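Cytochrome P450 268A2 Cyp268A2 (PDB 6BLD) is a bacterial cytochrome P450, a haem-thiolate protein that holds (3E,5E)-6,10-dimethylundeca-3,5,9-trien-2-one in a pocket beside its protoporphyrin IX iron. Local coordinates at residues N84-E89 and F102-P107; E174-R179 and Q209-Q214; L301-T306 and S357-V362. All coordinates share one frame; numbering follows the deposited sequence.

Contact 1 (N84-E89 and F102-P107). With HEM (protoporphyrin IX containing Fe), chain B.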
loop_
_atom_site.group_PDB
_atom_site.type_symbol
_atom_site.label_atom_id
_atom_site.label_comp_id
_atom_site.label_asym_id
_atom_site.label_seq_id
_atom_site.Cartn_x
_atom_site.Cartn_y
_atom_site.Cartn_z
ATOM N N ASN A 84 -12.692 10.353 9.267
ATOM C CA ASN A 84 -12.887 11.554 8.465
ATOM C C ASN A 84 -12.002 11.548 7.222
ATOM O O ASN A 84 -11.667 12.607 6.685
ATOM C CB ASN A 84 -12.627 12.807 9.300
ATOM C CG ASN A 84 -13.477 12.860 10.554
ATOM O OD1 ASN A 84 -12.960 12.816 11.669
ATOM N ND2 ASN A 84 -14.790 12.956 10.376
ATOM N N GLY A 85 -11.621 10.370 6.759
ATOM C CA GLY A 85 -10.751 10.241 5.607
ATOM C C GLY A 85 -9.320 9.933 6.007
ATOM O O GLY A 85 -8.817 10.394 7.039
ATOM N N VAL A 86 -8.646 9.137 5.174
ATOM C CA VAL A 86 -7.274 8.718 5.435
ATOM C C VAL A 86 -6.328 9.039 4.289
ATOM O O VAL A 86 -5.123 8.816 4.420
ATOM C CB VAL A 86 -7.202 7.214 5.774
ATOM C CG1 VAL A 86 -7.990 6.916 7.036
ATOM C CG2 VAL A 86 -7.706 6.376 4.606
ATOM N N LEU A 87 -6.824 9.565 3.173
ATOM C CA LEU A 87 -5.979 9.845 2.020
ATOM C C LEU A 87 -5.344 11.226 2.134
ATOM O O LEU A 87 -5.959 12.171 2.639
ATOM C CB LEU A 87 -6.787 9.738 0.725
ATOM C CG LEU A 87 -7.181 8.316 0.314
ATOM C CD1 LEU A 87 -7.641 8.272 -1.136
ATOM C CD2 LEU A 87 -6.036 7.339 0.545
ATOM N N PHE A 88 -4.099 11.327 1.663
ATOM C CA PHE A 88 -3.361 12.587 1.696
ATOM C C PHE A 88 -4.041 13.639 0.826
ATOM O O PHE A 88 -4.379 14.733 1.294
ATOM C CB PHE A 88 -1.920 12.337 1.236
ATOM C CG PHE A 88 -1.032 13.554 1.265
ATOM C CD1 PHE A 88 -1.282 14.607 2.131
ATOM C CD2 PHE A 88 0.072 13.632 0.429
ATOM C CE1 PHE A 88 -0.459 15.717 2.150
ATOM C CE2 PHE A 88 0.901 14.738 0.447
ATOM C CZ PHE A 88 0.635 15.782 1.309
ATOM N N GLU A 89 -4.245 13.321 -0.447
ATOM C CA GLU A 89 -4.893 14.238 -1.371
ATOM C C GLU A 89 -6.403 14.239 -1.157
ATOM O O GLU A 89 -7.002 13.224 -0.793
ATOM C CB GLU A 89 -4.566 13.848 -2.813
ATOM C CG GLU A 89 -5.042 14.836 -3.859
ATOM C CD GLU A 89 -4.652 14.417 -5.259
ATOM O OE1 GLU A 89 -3.597 13.767 -5.413
ATOM O OE2 GLU A 89 -5.402 14.733 -6.206
ATOM N N PHE A 102 -13.587 -0.105 5.838
ATOM C CA PHE A 102 -13.201 0.143 7.222
ATOM C C PHE A 102 -11.805 0.735 7.361
ATOM O O PHE A 102 -11.384 1.019 8.488
ATOM C CB PHE A 102 -13.310 -1.144 8.055
ATOM C CG PHE A 102 -12.443 -2.274 7.569
ATOM C CD1 PHE A 102 -11.096 -2.329 7.894
ATOM C CD2 PHE A 102 -12.984 -3.299 6.812
ATOM C CE1 PHE A 102 -10.303 -3.370 7.457
ATOM C CE2 PHE A 102 -12.195 -4.346 6.373
ATOM C CZ PHE A 102 -10.853 -4.381 6.694
ATOM N N LEU A 103 -11.075 0.927 6.259
ATOM C CA LEU A 103 -9.804 1.639 6.346
ATOM C C LEU A 103 -10.015 3.063 6.847
ATOM O O LEU A 103 -9.249 3.559 7.681
ATOM C CB LEU A 103 -9.104 1.642 4.987
ATOM C CG LEU A 103 -7.821 2.473 4.891
ATOM C CD1 LEU A 103 -6.671 1.763 5.588
ATOM C CD2 LEU A 103 -7.474 2.761 3.439
ATOM N N ALA A 104 -11.056 3.729 6.359
ATOM C CA ALA A 104 -11.413 5.078 6.799
ATOM C C ALA A 104 -12.546 5.039 7.816
ATOM O O ALA A 104 -13.540 5.757 7.703
ATOM C CB ALA A 104 -11.783 5.942 5.600
ATOM N N MET A 105 -12.403 4.182 8.826
ATOM C CA MET A 105 -13.416 4.015 9.854
ATOM C C MET A 105 -12.745 3.902 11.213
ATOM O O MET A 105 -11.626 3.396 11.332
ATOM C CB MET A 105 -14.282 2.771 9.606
ATOM C CG MET A 105 -15.291 2.918 8.480
ATOM S SD MET A 105 -16.404 1.501 8.394
ATOM C CE MET A 105 -17.152 1.753 6.786
ATOM N N ASP A 106 -13.441 4.376 12.233
ATOM C CA ASP A 106 -13.001 4.269 13.611
ATOM C C ASP A 106 -13.824 3.220 14.345
ATOM O O ASP A 106 -14.893 2.815 13.874
ATOM C CB ASP A 106 -13.134 5.623 14.325
ATOM C CG ASP A 106 -12.211 6.678 13.750
ATOM O OD1 ASP A 106 -10.988 6.426 13.678
ATOM O OD2 ASP A 106 -12.706 7.758 13.369
ATOM N N PRO A 107 -13.345 2.732 15.488
ATOM C CA PRO A 107 -14.193 1.893 16.327
ATOM C C PRO A 107 -15.442 2.647 16.732
ATOM O O PRO A 107 -15.428 3.888 16.846
ATOM C CB PRO A 107 -13.301 1.584 17.537
ATOM C CG PRO A 107 -11.913 1.711 17.018
ATOM C CD PRO A 107 -11.964 2.811 16.001
HETATM C CHA HEM B . -3.831 -1.587 5.813
HETATM C CHB HEM B . -4.962 -5.453 3.102
HETATM C CHC HEM B . -0.323 -5.837 1.714
HETATM C CHD HEM B . 0.541 -1.494 3.726
HETATM C C1A HEM B . -4.545 -2.603 5.212
HETATM C C2A HEM B . -5.961 -2.871 5.372
HETATM C C3A HEM B . -6.271 -3.935 4.628
HETATM C C4A HEM B . -5.064 -4.383 3.962
HETATM C CMA HEM B . -7.670 -4.576 4.499
HETATM C CAA HEM B . -6.935 -2.069 6.260
HETATM C CBA HEM B . -6.809 -2.572 7.696
HETATM C CGA HEM B . -7.604 -1.692 8.625
HETATM O O1A HEM B . -7.902 -2.138 9.763
HETATM O O2A HEM B . -7.947 -0.549 8.226
HETATM C C1B HEM B . -3.799 -5.934 2.543
HETATM C C2B HEM B . -3.664 -7.178 1.819
HETATM C C3B HEM B . -2.396 -7.307 1.431
HETATM C C4B HEM B . -1.662 -6.133 1.892
HETATM C CMB HEM B . -4.790 -8.198 1.543
HETATM C CAB HEM B . -1.895 -8.529 0.627
HETATM C CBB HEM B . -0.610 -8.727 0.332
HETATM C C1C HEM B . 0.323 -4.692 2.144
HETATM C C2C HEM B . 1.731 -4.384 1.975
HETATM C C3C HEM B . 1.958 -3.176 2.528
HETATM C C4C HEM B . 0.709 -2.695 3.073
HETATM C CMC HEM B . 2.732 -5.318 1.254
HETATM C CAC HEM B . 3.266 -2.360 2.650
HETATM C CBC HEM B . 4.478 -2.854 2.381
HETATM C C1D HEM B . -0.551 -1.137 4.485
HETATM C C2D HEM B . -0.683 0.055 5.294
HETATM C C3D HEM B . -1.890 0.036 5.870
HETATM C C4D HEM B . -2.567 -1.178 5.448
HETATM C CMD HEM B . 0.395 1.151 5.447
HETATM C CAD HEM B . -2.463 1.106 6.826
HETATM C CBD HEM B . -1.870 0.903 8.218
HETATM C CGD HEM B . -2.360 1.963 9.172
HETATM O O1D HEM B . -1.914 1.959 10.349
HETATM O O2D HEM B . -3.191 2.811 8.760
HETATM N NA HEM B . -4.030 -3.547 4.343
HETATM N NB HEM B . -2.559 -5.323 2.568
HETATM N NC HEM B . -0.266 -3.640 2.820
HETATM N ND HEM B . -1.718 -1.865 4.604
HETATM FE FE HEM B . -2.067 -3.709 3.778
#

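Contact 2 (E174-R179 and Q209-Q214). With DXJ ((3E,5E)-6,10-dimethylundeca-3,5,9-trien-2-one), chain C.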
loop_
_atom_site.group_PDB
_atom_site.type_symbol
_atom_site.label_atom_id
_atom_site.label_comp_id
_atom_site.label_asym_id
_atom_site.label_seq_id
_atom_site.Cartn_x
_atom_site.Cartn_y
_atom_site.Cartn_z
ATOM N N GLU A 174 -11.928 -16.431 -13.140
ATOM C CA GLU A 174 -10.687 -16.269 -13.890
ATOM C C GLU A 174 -10.810 -15.207 -14.975
ATOM O O GLU A 174 -9.846 -14.481 -15.245
ATOM C CB GLU A 174 -10.267 -17.605 -14.502
ATOM C CG GLU A 174 -8.972 -17.537 -15.284
ATOM C CD GLU A 174 -7.745 -17.667 -14.400
ATOM O OE1 GLU A 174 -7.895 -18.044 -13.218
ATOM O OE2 GLU A 174 -6.629 -17.394 -14.890
ATOM N N ALA A 175 -11.985 -15.091 -15.600
ATOM C CA ALA A 175 -12.174 -14.101 -16.654
ATOM C C ALA A 175 -12.089 -12.669 -16.137
ATOM O O ALA A 175 -11.915 -11.747 -16.938
ATOM C CB ALA A 175 -13.519 -14.323 -17.348
ATOM N N ASP A 176 -12.198 -12.464 -14.825
ATOM C CA ASP A 176 -12.157 -11.133 -14.234
ATOM C C ASP A 176 -10.860 -10.841 -13.495
ATOM O O ASP A 176 -10.705 -9.737 -12.965
ATOM C CB ASP A 176 -13.335 -10.945 -13.273
ATOM C CG ASP A 176 -14.674 -11.047 -13.966
ATOM O OD1 ASP A 176 -14.931 -10.240 -14.884
ATOM O OD2 ASP A 176 -15.466 -11.936 -13.594
ATOM N N ARG A 177 -9.925 -11.791 -13.449
ATOM C CA ARG A 177 -8.759 -11.635 -12.584
ATOM C C ARG A 177 -7.825 -10.542 -13.090
ATOM O O ARG A 177 -7.405 -9.670 -12.322
ATOM C CB ARG A 177 -8.025 -12.970 -12.454
ATOM C CG ARG A 177 -8.701 -13.934 -11.492
ATOM C CD ARG A 177 -8.029 -15.295 -11.475
ATOM N NE ARG A 177 -8.725 -16.227 -10.590
ATOM C CZ ARG A 177 -8.131 -16.946 -9.643
ATOM N NH1 ARG A 177 -6.823 -16.845 -9.449
ATOM N NH2 ARG A 177 -8.846 -17.766 -8.884
ATOM N N GLU A 178 -7.490 -10.566 -14.383
ATOM C CA GLU A 178 -6.566 -9.567 -14.911
ATOM C C GLU A 178 -7.189 -8.176 -14.938
ATOM O O GLU A 178 -6.479 -7.179 -14.760
ATOM C CB GLU A 178 -6.093 -9.965 -16.310
ATOM C CG GLU A 178 -5.197 -11.198 -16.340
ATOM C CD GLU A 178 -3.959 -11.053 -15.469
ATOM O OE1 GLU A 178 -3.435 -9.925 -15.346
ATOM O OE2 GLU A 178 -3.508 -12.072 -14.905
ATOM N N ARG A 179 -8.504 -8.084 -15.154
ATOM C CA ARG A 179 -9.156 -6.779 -15.156
ATOM C C ARG A 179 -9.256 -6.198 -13.751
ATOM O O ARG A 179 -9.174 -4.976 -13.582
ATOM C CB ARG A 179 -10.542 -6.882 -15.789
ATOM C CG ARG A 179 -10.534 -7.372 -17.226
ATOM C CD ARG A 179 -11.941 -7.676 -17.712
ATOM N NE ARG A 179 -12.773 -6.477 -17.763
ATOM C CZ ARG A 179 -14.040 -6.466 -18.164
ATOM N NH1 ARG A 179 -14.626 -7.591 -18.551
ATOM N NH2 ARG A 179 -14.722 -5.329 -18.179
ATOM N N GLN A 209 -13.592 1.912 -10.630
ATOM C CA GLN A 209 -14.395 1.622 -9.448
ATOM C C GLN A 209 -15.703 0.944 -9.833
ATOM O O GLN A 209 -16.153 0.012 -9.155
ATOM C CB GLN A 209 -14.671 2.907 -8.670
ATOM C CG GLN A 209 -13.583 3.287 -7.691
ATOM C CD GLN A 209 -14.025 4.375 -6.737
ATOM O OE1 GLN A 209 -15.188 4.781 -6.739
ATOM N NE2 GLN A 209 -13.101 4.855 -5.913
ATOM N N MET A 210 -16.324 1.398 -10.924
ATOM C CA MET A 210 -17.585 0.807 -11.361
ATOM C C MET A 210 -17.413 -0.665 -11.708
ATOM O O MET A 210 -18.253 -1.496 -11.344
ATOM C CB MET A 210 -18.136 1.581 -12.557
ATOM C CG MET A 210 -19.518 1.146 -12.998
ATOM S SD MET A 210 -20.079 2.055 -14.446
ATOM C CE MET A 210 -19.627 0.919 -15.754
ATOM N N TYR A 211 -16.325 -1.010 -12.404
ATOM C CA TYR A 211 -16.098 -2.406 -12.762
ATOM C C TYR A 211 -15.900 -3.269 -11.522
ATOM O O TYR A 211 -16.461 -4.367 -11.425
ATOM C CB TYR A 211 -14.894 -2.532 -13.693
ATOM C CG TYR A 211 -14.433 -3.962 -13.863
ATOM C CD1 TYR A 211 -15.149 -4.852 -14.651
ATOM C CD2 TYR A 211 -13.295 -4.429 -13.214
ATOM C CE1 TYR A 211 -14.742 -6.163 -14.802
ATOM C CE2 TYR A 211 -12.880 -5.741 -13.359
ATOM C CZ TYR A 211 -13.608 -6.602 -14.155
ATOM O OH TYR A 211 -13.203 -7.906 -14.305
ATOM N N LEU A 212 -15.101 -2.790 -10.563
ATOM C CA LEU A 212 -14.884 -3.550 -9.336
ATOM C C LEU A 212 -16.182 -3.750 -8.564
ATOM O O LEU A 212 -16.380 -4.801 -7.942
ATOM C CB LEU A 212 -13.842 -2.851 -8.464
ATOM C CG LEU A 212 -12.413 -2.852 -9.016
ATOM C CD1 LEU A 212 -11.501 -1.984 -8.163
ATOM C CD2 LEU A 212 -11.878 -4.272 -9.110
ATOM N N HIS A 213 -17.080 -2.762 -8.596
ATOM C CA HIS A 213 -18.383 -2.934 -7.961
ATOM C C HIS A 213 -19.259 -3.912 -8.735
ATOM O O HIS A 213 -20.128 -4.563 -8.145
ATOM C CB HIS A 213 -19.084 -1.583 -7.818
ATOM C CG HIS A 213 -18.577 -0.762 -6.673
ATOM N ND1 HIS A 213 -19.414 -0.176 -5.748
ATOM C CD2 HIS A 213 -17.317 -0.436 -6.301
ATOM C CE1 HIS A 213 -18.690 0.478 -4.855
ATOM N NE2 HIS A 213 -17.415 0.337 -5.168
ATOM N N GLN A 214 -19.048 -4.026 -10.048
ATOM C CA GLN A 214 -19.773 -5.025 -10.828
ATOM C C GLN A 214 -19.343 -6.435 -10.445
ATOM O O GLN A 214 -20.187 -7.321 -10.264
ATOM C CB GLN A 214 -19.550 -4.789 -12.322
ATOM C CG GLN A 214 -20.422 -3.703 -12.916
ATOM C CD GLN A 214 -21.896 -3.953 -12.679
ATOM O OE1 GLN A 214 -22.427 -5.002 -13.040
ATOM N NE2 GLN A 214 -22.564 -2.988 -12.067
HETATM C C10 DXJ C . -8.633 3.968 -3.213
HETATM C C13 DXJ C . -9.328 6.650 -5.857
HETATM C C01 DXJ C . -3.202 0.122 2.181
HETATM C C02 DXJ C . -3.888 0.575 0.895
HETATM C C03 DXJ C . -5.191 0.765 0.882
HETATM C C04 DXJ C . -3.059 0.810 -0.368
HETATM C C05 DXJ C . -5.903 1.220 -0.391
HETATM C C06 DXJ C . -6.860 2.382 -0.135
HETATM C C07 DXJ C . -7.820 2.633 -1.297
HETATM C C08 DXJ C . -7.678 3.705 -2.050
HETATM C C09 DXJ C . -8.948 1.644 -1.577
HETATM C C11 DXJ C . -8.636 5.151 -3.795
HETATM C C12 DXJ C . -9.581 5.443 -4.957
HETATM O O14 DXJ C . -10.510 4.735 -5.160
#

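Contact 3 (L301-T306 and S357-V362)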
loop_
_atom_site.group_PDB
_atom_site.type_symbol
_atom_site.label_atom_id
_atom_site.label_comp_id
_atom_site.label_asym_id
_atom_site.label_seq_id
_atom_site.Cartn_x
_atom_site.Cartn_y
_atom_site.Cartn_z
ATOM N N LEU A 301 13.181 -5.398 2.402
ATOM C CA LEU A 301 12.625 -5.111 1.083
ATOM C C LEU A 301 11.346 -4.293 1.196
ATOM O O LEU A 301 11.067 -3.441 0.345
ATOM C CB LEU A 301 12.361 -6.414 0.330
ATOM C CG LEU A 301 13.594 -7.143 -0.205
ATOM C CD1 LEU A 301 13.193 -8.433 -0.896
ATOM C CD2 LEU A 301 14.380 -6.248 -1.149
ATOM N N VAL A 302 10.550 -4.548 2.235
ATOM C CA VAL A 302 9.364 -3.737 2.493
ATOM C C VAL A 302 9.764 -2.337 2.933
ATOM O O VAL A 302 9.192 -1.340 2.479
ATOM C CB VAL A 302 8.467 -4.424 3.537
ATOM C CG1 VAL A 302 7.413 -3.459 4.050
ATOM C CG2 VAL A 302 7.823 -5.664 2.963
ATOM N N ARG A 303 10.746 -2.247 3.829
ATOM C CA ARG A 303 11.283 -0.948 4.220
ATOM C C ARG A 303 11.831 -0.190 3.017
ATOM O O ARG A 303 11.607 1.020 2.874
ATOM C CB ARG A 303 12.386 -1.127 5.273
ATOM C CG ARG A 303 13.058 0.176 5.689
ATOM C CD ARG A 303 14.406 -0.052 6.389
ATOM N NE ARG A 303 15.526 -0.075 5.447
ATOM C CZ ARG A 303 15.970 0.976 4.760
ATOM N NH1 ARG A 303 15.409 2.170 4.909
ATOM N NH2 ARG A 303 16.992 0.833 3.926
ATOM N N TRP A 304 12.565 -0.892 2.153
ATOM C CA TRP A 304 13.149 -0.262 0.976
ATOM C C TRP A 304 12.074 0.218 0.011
ATOM O O TRP A 304 12.192 1.306 -0.565
ATOM C CB TRP A 304 14.096 -1.240 0.278
ATOM C CG TRP A 304 14.943 -0.608 -0.784
ATOM C CD1 TRP A 304 14.700 -0.595 -2.127
ATOM C CD2 TRP A 304 16.174 0.101 -0.592
ATOM N NE1 TRP A 304 15.703 0.078 -2.783
ATOM C CE2 TRP A 304 16.620 0.515 -1.864
ATOM C CE3 TRP A 304 16.943 0.425 0.530
ATOM C CZ2 TRP A 304 17.798 1.236 -2.044
ATOM C CZ3 TRP A 304 18.112 1.142 0.349
ATOM C CH2 TRP A 304 18.528 1.538 -0.929
ATOM N N ALA A 305 11.015 -0.571 -0.176
ATOM C CA ALA A 305 9.971 -0.184 -1.118
ATOM C C ALA A 305 9.087 0.914 -0.543
ATOM O O ALA A 305 8.869 1.949 -1.186
ATOM C CB ALA A 305 9.133 -1.404 -1.503
ATOM N N THR A 306 8.587 0.713 0.682
ATOM C CA THR A 306 7.557 1.552 1.287
ATOM C C THR A 306 6.498 1.883 0.239
ATOM O O THR A 306 6.355 3.049 -0.156
ATOM C CB THR A 306 8.170 2.821 1.888
ATOM O OG1 THR A 306 9.314 2.469 2.676
ATOM C CG2 THR A 306 7.167 3.537 2.781
ATOM N N SER A 357 18.510 -6.010 11.791
ATOM C CA SER A 357 17.781 -6.494 12.955
ATOM C C SER A 357 18.193 -5.682 14.177
ATOM O O SER A 357 19.377 -5.658 14.533
ATOM C CB SER A 357 18.042 -7.984 13.182
ATOM O OG SER A 357 17.066 -8.543 14.043
ATOM N N PRO A 358 17.251 -4.992 14.842
ATOM C CA PRO A 358 15.825 -4.959 14.499
ATOM C C PRO A 358 15.524 -4.092 13.282
ATOM O O PRO A 358 16.370 -3.308 12.858
ATOM C CB PRO A 358 15.184 -4.364 15.752
ATOM C CG PRO A 358 16.237 -3.476 16.309
ATOM C CD PRO A 358 17.550 -4.162 16.023
ATOM N N ASN A 359 14.324 -4.244 12.727
ATOM C CA ASN A 359 13.872 -3.460 11.579
ATOM C C ASN A 359 12.505 -2.878 11.911
ATOM O O ASN A 359 11.472 -3.384 11.452
ATOM C CB ASN A 359 13.822 -4.311 10.309
ATOM C CG ASN A 359 13.848 -3.475 9.046
ATOM O OD1 ASN A 359 13.604 -2.268 9.082
ATOM N ND2 ASN A 359 14.145 -4.112 7.920
ATOM N N PRO A 360 12.460 -1.802 12.710
ATOM C CA PRO A 360 11.188 -1.184 13.108
ATOM C C PRO A 360 10.599 -0.276 12.029
ATOM O O PRO A 360 10.178 0.850 12.299
ATOM C CB PRO A 360 11.576 -0.398 14.364
ATOM C CG PRO A 360 12.985 0.018 14.099
ATOM C CD PRO A 360 13.618 -1.090 13.281
ATOM N N HIS A 361 10.571 -0.773 10.796
ATOM C CA HIS A 361 10.052 0.001 9.683
ATOM C C HIS A 361 8.543 0.188 9.814
ATOM O O HIS A 361 7.849 -0.571 10.497
ATOM C CB HIS A 361 10.385 -0.678 8.354
ATOM C CG HIS A 361 9.684 -1.986 8.153
ATOM N ND1 HIS A 361 8.394 -2.074 7.672
ATOM C CD2 HIS A 361 10.093 -3.260 8.366
ATOM C CE1 HIS A 361 8.039 -3.344 7.601
ATOM N NE2 HIS A 361 9.051 -4.085 8.016
ATOM N N VAL A 362 8.039 1.222 9.141
ATOM C CA VAL A 362 6.611 1.516 9.143
ATOM C C VAL A 362 6.048 1.302 7.745
ATOM O O VAL A 362 5.165 2.044 7.298
ATOM C CB VAL A 362 6.332 2.947 9.642
ATOM C CG1 VAL A 362 6.549 3.034 11.146
ATOM C CG2 VAL A 362 7.208 3.952 8.910
#

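Contact 1 (N84-E89 and F102-P107)
In the long connection between the B and C helices of the cytochrome P450 fold, Val86 packs against Leu103 and Ala104, drawing together the loops before and after the short helix 93-97. The two methyl groups of Val86 divide the work. CG2, set between the backbone N and the carbonyl carbon, meets the branched end of Leu103, 3.8 Å from its CD2. CG1 lies 3.6 Å from Leu103 O and also reaches the methyl of Ala104, with 4.2 Å between Val86 CG1 and Ala104 CB. Backbone bonding of Val86 to Arg312 places this residue beside strand 310-315.

On the other loop the haem is close at hand. The ring of Phe102 turns its edge to one propionate carboxylate, whose carbon lies near the ring plane, with Phe102 CE1 3.4 Å from HEM CGA. Leu103 CA stands 3.4 Å from HEM O2A of the same group, and the Leu103 side chain also borders the bound DXJ.

No hydrogen bond joins 84-89 to 102-107, which meet by van der Waals packing, though Asp106 accepts from Ser82 N and Gly83 N just before Asn84. Val86 is probably a second-shell support for Leu103, which lines both haem site and ligand pocket.

Contact 2 (E174-R179 and Q209-Q214)
The phenol oxygen of Tyr211 is met by two residues of 174-179: it donates a hydrogen bond of 3.0 Å from Tyr211 OH to Asp176 OD1, and the methylenes of Asp176 and Arg179 crowd in beside it. The donor comes to OD1 on the anti side of the carboxylate, 23° out of its plane. Two methylene carbons lie close to the hydroxyl: Tyr211 OH is 3.2 Å from both Asp176 CB and Arg179 CB.

The Arg179 side chain crosses that of Tyr211 at about a right angle. A bend at chi3 (65°) folds its guanidinium back beside the phenol, the two planes only 18° apart, so that Tyr211 CE1 lies over one guanidinium face toward its rim. Between guanidinium and ring the closest atoms are Arg179 CZ and Tyr211 CE1, 3.4 Å apart. Beyond the arginine, Val180 and Ala183 continue the helix surface on which the tyrosine lies, and the aromatic ring is thus held by apolar packing as well as at its hydroxyl.

Two residues earlier on helix 201-225, Gln209 reaches into the ligand pocket. Its NE2 donates to the ligand oxygen, 2.7 Å from Gln209 NE2 to DXJ O14, and also to Leu95 O. Through Asp176, Arg179, Val180 and Ala183, Tyr211 ties helix 201-225 to helix 177-186 and the turn before it; these helices correspond to G and F, the pair that roofs the pocket in cytochromes P450.

Contact 3 (L301-T306 and S357-V362)
Arg303, the arginine of the ExxR motif in the K helix (290-305) of the cytochrome P450 fold, crosses His361 and Asn359 of the loop that leads to the cysteine-bearing haem loop. Its CB rests on the methylene of His361, 3.7 Å from His361 CB, and CG stays near the same carbon. CD comes next, 3.6 Å from Asn359 OD1, an amide oxygen that the contact buries without a hydrogen-bonding partner in the model. The chain then bends at chi3 (90°), and the guanidinium turns away to other partners: NE forms a salt bridge with Glu300, the glutamate of the motif, NH2 bonds to Pro349 O, and Trp341 offers a cation-pi contact. NH2 also lies in plane at the edge of the neighbouring Trp304 ring. The charged end is thus tied down several times over, although neither His361 nor Asn359 bonds to it.

His361 packs beside the helix. With CG in the crowded position between its backbone N and carbonyl carbon (chi1 67°), the imidazole places one face toward Arg303 N, while Asn359 CG sits at its edge. NE2 is hydrogen-bonded to Glu299 and ND1 to Gly363 N, which together fix the rotation of the ring. Val302, whose side chain also touches the haem, crosses His361 at about a right angle, its CG1 3.6 Å from His361 CE1. At the helix end Thr306 has positive phi, and its OG1 donates a 2.7 Å bond to Arg303 O from above the carbonyl plane.

Overall arrangement
Along the chain the three contacts follow in series, each closing before the next opens, and none touches another. Contact 1, between loops flanking helix 93-97, and contact 2, between helices 177-186 and 201-225, have centres about 24 Å apart; each contributes one residue to the DXJ pocket. Contact 3 joins the end of helix 290-305 to the loop preceding helix 375-392. Its centre lies about 23 Å from that of contact 1 and about 32 Å from that of contact 2, with which it lies on opposite sides of the chain's centre. Contact 1 supplies two residues and contact 3 one to the haem site, so the set samples the pocket's roof, the haem's propionate side and the ExxR region.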